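Local coordinates for DNA mimic protein DMP12 (Neisseria meningitidis MC58, PDB 3W1O) that mimics the shape and charge of DNA, binding the histone-like protein HU and partly keeping it off DNA, probably as a regulator, at residues Y48-E59 with K86-L97. Numbering follows the deposited sequence.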
loop_
_atom_site.group_PDB
_atom_site.type_symbol
_atom_site.label_atom_id
_atom_site.label_comp_id
_atom_site.label_asym_id
_atom_site.label_seq_id
_atom_site.Cartn_x
_atom_site.Cartn_y
_atom_site.Cartn_z
ATOM N N TYR A 48 -1.962 -11.580 7.713
ATOM C CA TYR A 48 -1.864 -10.255 8.318
ATOM C C TYR A 48 -3.144 -9.659 8.872
ATOM O O TYR A 48 -3.091 -8.869 9.784
ATOM C CB TYR A 48 -1.138 -9.305 7.351
ATOM C CG TYR A 48 0.342 -9.611 7.463
ATOM C CD1 TYR A 48 1.111 -9.072 8.499
ATOM C CD2 TYR A 48 0.949 -10.509 6.584
ATOM C CE1 TYR A 48 2.480 -9.422 8.639
ATOM C CE2 TYR A 48 2.303 -10.845 6.706
ATOM C CZ TYR A 48 3.048 -10.295 7.737
ATOM O OH TYR A 48 4.375 -10.636 7.854
ATOM N N GLN A 49 -4.285 -10.045 8.339
ATOM C CA GLN A 49 -5.572 -9.723 8.980
ATOM C C GLN A 49 -5.543 -10.225 10.427
ATOM O O GLN A 49 -5.772 -9.470 11.380
ATOM C CB GLN A 49 -6.705 -10.420 8.206
ATOM C CG GLN A 49 -8.068 -10.335 8.906
ATOM C CD GLN A 49 -8.489 -8.875 9.219
ATOM O OE1 GLN A 49 -8.896 -8.564 10.338
ATOM N NE2 GLN A 49 -8.392 -8.009 8.236
ATOM N N ASN A 50 -5.243 -11.510 10.582
ATOM C CA ASN A 50 -5.313 -12.148 11.903
ATOM C C ASN A 50 -4.208 -11.667 12.850
ATOM O O ASN A 50 -4.254 -11.882 14.052
ATOM C CB ASN A 50 -5.358 -13.684 11.745
ATOM C CG ASN A 50 -6.627 -14.156 11.012
ATOM O OD1 ASN A 50 -7.691 -13.550 11.139
ATOM N ND2 ASN A 50 -6.501 -15.216 10.235
ATOM N N ARG A 51 -3.235 -10.957 12.314
ATOM C CA ARG A 51 -2.218 -10.359 13.172
ATOM C C ARG A 51 -2.406 -8.887 13.429
ATOM O O ARG A 51 -1.647 -8.262 14.185
ATOM C CB ARG A 51 -0.872 -10.673 12.606
ATOM C CG ARG A 51 -0.630 -12.153 12.867
ATOM C CD ARG A 51 0.732 -12.590 12.439
ATOM N NE ARG A 51 1.718 -11.846 13.205
ATOM C CZ ARG A 51 2.913 -11.558 12.722
ATOM N NH1 ARG A 51 3.217 -12.001 11.497
ATOM N NH2 ARG A 51 3.771 -10.848 13.451
ATOM N N GLY A 52 -3.409 -8.330 12.775
ATOM C CA GLY A 52 -3.818 -6.959 13.047
ATOM C C GLY A 52 -3.206 -5.875 12.161
ATOM O O GLY A 52 -3.366 -4.692 12.453
ATOM N N LEU A 53 -2.568 -6.267 11.052
ATOM C CA LEU A 53 -1.977 -5.309 10.137
ATOM C C LEU A 53 -3.022 -4.338 9.515
ATOM O O LEU A 53 -2.806 -3.120 9.453
ATOM C CB LEU A 53 -1.157 -6.013 9.049
ATOM C CG LEU A 53 -0.588 -5.093 7.924
ATOM C CD1 LEU A 53 0.371 -3.968 8.520
ATOM C CD2 LEU A 53 0.182 -5.877 6.881
ATOM N N TRP A 54 -4.150 -4.864 9.036
ATOM C CA TRP A 54 -5.071 -4.016 8.321
ATOM C C TRP A 54 -5.785 -3.141 9.321
ATOM O O TRP A 54 -6.049 -1.957 9.052
ATOM C CB TRP A 54 -6.055 -4.828 7.460
ATOM C CG TRP A 54 -5.347 -5.861 6.628
ATOM C CD1 TRP A 54 -5.606 -7.192 6.608
ATOM C CD2 TRP A 54 -4.228 -5.654 5.752
ATOM N NE1 TRP A 54 -4.738 -7.847 5.770
ATOM C CE2 TRP A 54 -3.882 -6.927 5.218
ATOM C CE3 TRP A 54 -3.502 -4.518 5.343
ATOM C CZ2 TRP A 54 -2.853 -7.098 4.312
ATOM C CZ3 TRP A 54 -2.463 -4.699 4.424
ATOM C CH2 TRP A 54 -2.152 -5.972 3.930
ATOM N N ARG A 55 -6.045 -3.689 10.501
ATOM C CA ARG A 55 -6.588 -2.849 11.585
ATOM C C ARG A 55 -5.670 -1.654 11.919
ATOM O O ARG A 55 -6.127 -0.545 12.193
ATOM C CB ARG A 55 -6.823 -3.731 12.833
ATOM C CG ARG A 55 -8.035 -4.643 12.638
ATOM C CD ARG A 55 -8.294 -5.496 13.877
ATOM N NE ARG A 55 -7.876 -6.882 13.673
ATOM C CZ ARG A 55 -6.914 -7.455 14.377
ATOM N NH1 ARG A 55 -6.307 -6.751 15.316
ATOM N NH2 ARG A 55 -6.556 -8.728 14.159
ATOM N N LEU A 56 -4.366 -1.861 11.880
ATOM C CA LEU A 56 -3.428 -0.785 12.110
ATOM C C LEU A 56 -3.570 0.274 11.056
ATOM O O LEU A 56 -3.551 1.465 11.390
ATOM C CB LEU A 56 -1.992 -1.322 12.093
ATOM C CG LEU A 56 -0.888 -0.962 13.071
ATOM C CD1 LEU A 56 -1.345 -0.789 14.549
ATOM C CD2 LEU A 56 0.117 -2.086 12.973
ATOM N N VAL A 57 -3.669 -0.145 9.787
ATOM C CA VAL A 57 -3.875 0.769 8.681
ATOM C C VAL A 57 -5.201 1.511 8.860
ATOM O O VAL A 57 -5.264 2.739 8.713
ATOM C CB VAL A 57 -3.846 0.064 7.315
ATOM C CG1 VAL A 57 -4.121 1.068 6.227
ATOM C CG2 VAL A 57 -2.476 -0.572 7.078
ATOM N N SER A 58 -6.228 0.776 9.273
ATOM C CA SER A 58 -7.572 1.331 9.408
ATOM C C SER A 58 -7.636 2.433 10.473
ATOM O O SER A 58 -8.535 3.288 10.442
ATOM C CB SER A 58 -8.518 0.212 9.798
ATOM O OG SER A 58 -8.468 0.058 11.235
ATOM N N GLU A 59 -6.708 2.414 11.422
ATOM C CA GLU A 59 -6.650 3.464 12.458
ATOM C C GLU A 59 -6.424 4.844 11.864
ATOM O O GLU A 59 -6.860 5.819 12.447
ATOM C CB GLU A 59 -5.553 3.174 13.466
ATOM C CG GLU A 59 -5.895 2.046 14.419
ATOM C CD GLU A 59 -4.809 1.806 15.478
ATOM O OE1 GLU A 59 -4.003 2.725 15.799
ATOM O OE2 GLU A 59 -4.778 0.675 15.994
ATOM N N LYS A 86 2.691 4.260 12.044
ATOM C CA LYS A 86 1.983 3.122 12.677
ATOM C C LYS A 86 2.761 1.826 12.384
ATOM O O LYS A 86 3.000 0.985 13.266
ATOM C CB LYS A 86 0.559 2.945 12.143
ATOM C CG LYS A 86 -0.486 3.958 12.550
ATOM C CD LYS A 86 -1.066 3.642 13.909
ATOM C CE LYS A 86 -1.792 4.860 14.463
ATOM N NZ LYS A 86 -2.351 4.499 15.802
ATOM N N LEU A 87 3.143 1.661 11.127
ATOM C CA LEU A 87 3.838 0.415 10.775
ATOM C C LEU A 87 5.246 0.311 11.363
ATOM O O LEU A 87 5.659 -0.770 11.775
ATOM C CB LEU A 87 3.892 0.233 9.264
ATOM C CG LEU A 87 2.550 0.155 8.534
ATOM C CD1 LEU A 87 2.742 -0.147 7.053
ATOM C CD2 LEU A 87 1.705 -0.898 9.122
ATOM N N GLN A 88 5.993 1.411 11.316
ATOM C CA GLN A 88 7.370 1.449 11.849
ATOM C C GLN A 88 7.396 1.163 13.347
ATOM O O GLN A 88 8.346 0.589 13.847
ATOM C CB GLN A 88 8.008 2.812 11.571
ATOM C CG GLN A 88 8.528 2.894 10.160
ATOM C CD GLN A 88 8.990 4.277 9.794
ATOM O OE1 GLN A 88 8.562 5.270 10.396
ATOM N NE2 GLN A 88 9.855 4.361 8.809
ATOM N N ASN A 89 6.322 1.544 14.041
ATOM C CA ASN A 89 6.215 1.325 15.483
ATOM C C ASN A 89 5.522 0.039 15.889
ATOM O O ASN A 89 5.379 -0.210 17.089
ATOM C CB ASN A 89 5.550 2.541 16.187
ATOM C CG ASN A 89 6.405 3.789 16.113
ATOM O OD1 ASN A 89 5.890 4.889 15.936
ATOM N ND2 ASN A 89 7.717 3.628 16.234
ATOM N N SER A 90 5.153 -0.796 14.911
ATOM C CA SER A 90 4.340 -1.982 15.148
ATOM C C SER A 90 5.164 -3.181 15.567
ATOM O O SER A 90 6.390 -3.157 15.477
ATOM C CB SER A 90 3.549 -2.365 13.900
ATOM O OG SER A 90 4.407 -2.857 12.881
ATOM N N ASP A 91 4.467 -4.246 15.963
ATOM C CA ASP A 91 5.097 -5.500 16.396
ATOM C C ASP A 91 5.621 -6.345 15.231
ATOM O O ASP A 91 6.356 -7.286 15.448
ATOM C CB ASP A 91 4.112 -6.323 17.252
ATOM C CG ASP A 91 3.898 -5.695 18.632
ATOM O OD1 ASP A 91 4.824 -4.970 19.072
ATOM O OD2 ASP A 91 2.822 -5.899 19.256
ATOM N N PHE A 92 5.271 -5.989 14.000
ATOM C CA PHE A 92 5.802 -6.727 12.825
ATOM C C PHE A 92 6.542 -5.759 11.910
ATOM O O PHE A 92 6.591 -5.945 10.700
ATOM C CB PHE A 92 4.689 -7.514 12.053
ATOM C CG PHE A 92 3.347 -6.889 12.116
ATOM C CD1 PHE A 92 3.189 -5.538 11.824
ATOM C CD2 PHE A 92 2.231 -7.647 12.464
ATOM C CE1 PHE A 92 1.956 -4.924 11.920
ATOM C CE2 PHE A 92 0.990 -7.058 12.560
ATOM C CZ PHE A 92 0.851 -5.680 12.307
ATOM N N SER A 93 7.124 -4.708 12.489
ATOM C CA SER A 93 7.702 -3.658 11.676
ATOM C C SER A 93 8.925 -4.145 10.896
ATOM O O SER A 93 9.419 -3.435 10.025
ATOM C CB SER A 93 8.133 -2.493 12.560
ATOM O OG SER A 93 9.237 -2.921 13.388
ATOM N N THR A 94 9.447 -5.326 11.230
ATOM C CA THR A 94 10.571 -5.849 10.492
ATOM C C THR A 94 10.205 -6.964 9.546
ATOM O O THR A 94 11.084 -7.526 8.888
ATOM C CB THR A 94 11.727 -6.332 11.428
ATOM O OG1 THR A 94 11.327 -7.501 12.153
ATOM C CG2 THR A 94 12.125 -5.223 12.370
ATOM N N GLU A 95 8.922 -7.282 9.419
ATOM C CA GLU A 95 8.573 -8.421 8.600
ATOM C C GLU A 95 8.506 -7.957 7.152
ATOM O O GLU A 95 8.216 -6.798 6.887
ATOM C CB GLU A 95 7.269 -9.016 9.108
ATOM C CG GLU A 95 7.485 -9.580 10.489
ATOM C CD GLU A 95 6.281 -10.253 11.055
ATOM O OE1 GLU A 95 5.316 -10.480 10.298
ATOM O OE2 GLU A 95 6.295 -10.544 12.286
ATOM N N PRO A 96 8.883 -8.834 6.208
ATOM C CA PRO A 96 9.040 -8.339 4.826
ATOM C C PRO A 96 7.849 -7.610 4.291
ATOM O O PRO A 96 8.038 -6.559 3.707
ATOM C CB PRO A 96 9.305 -9.615 4.013
ATOM C CG PRO A 96 10.051 -10.521 5.075
ATOM C CD PRO A 96 9.329 -10.237 6.373
ATOM N N LEU A 97 6.630 -8.136 4.433
ATOM C CA LEU A 97 5.504 -7.417 3.825
ATOM C C LEU A 97 5.374 -6.002 4.405
ATOM O O LEU A 97 5.079 -5.034 3.679
ATOM C CB LEU A 97 4.195 -8.198 4.054
ATOM C CG LEU A 97 2.905 -7.493 3.575
ATOM C CD1 LEU A 97 2.971 -7.347 2.055
ATOM C CD2 LEU A 97 1.657 -8.307 3.990
HETATM O O HOH W 1 6.030 -10.727 5.678
#
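The F92 ring receives the edge of Y48 on one face in an edge-to-face pair, centroids 5.9 Å apart and planes at 69°. At its own rim F92 CE2 meets R51 O at 3.3 Å and CE1 meets L56 CD2. F92 CZ also lies close to L53 CA (3.6 Å), where helix 53-61 starts. The guanidinium of R51 lies with one face over F92 CD2 and its edge toward the E95 carboxylate, forming a two-pronged salt bridge: NH2 to OE2 at 2.8 Å and nearly straight (169°), NH1 to OE1 on its syn lone pair. A bend at chi3 (61°) folds the arginine back to this position. Y48 OH donates to the anti lone pair of the same OE1 (2.6 Å); with two donors on OE1 and one on OE2, three bonds fix the carboxylate's rotation. A water joins Y48 OH to L97 N, near the start of helix 96-111. Deeper, L97 CD2 packs on Y48 CD2 at 3.5 Å, and L53 CD1 presses tightly on L87 CD2. The contact joins two helix junctions: G52, which closes helix 42-51 in a Schellman motif and is itself the N-cap residue of helix 53-61, and the two overlapping type I turns, S90 to S93 and F92 to E95, linking helices 77-88 and 96-111.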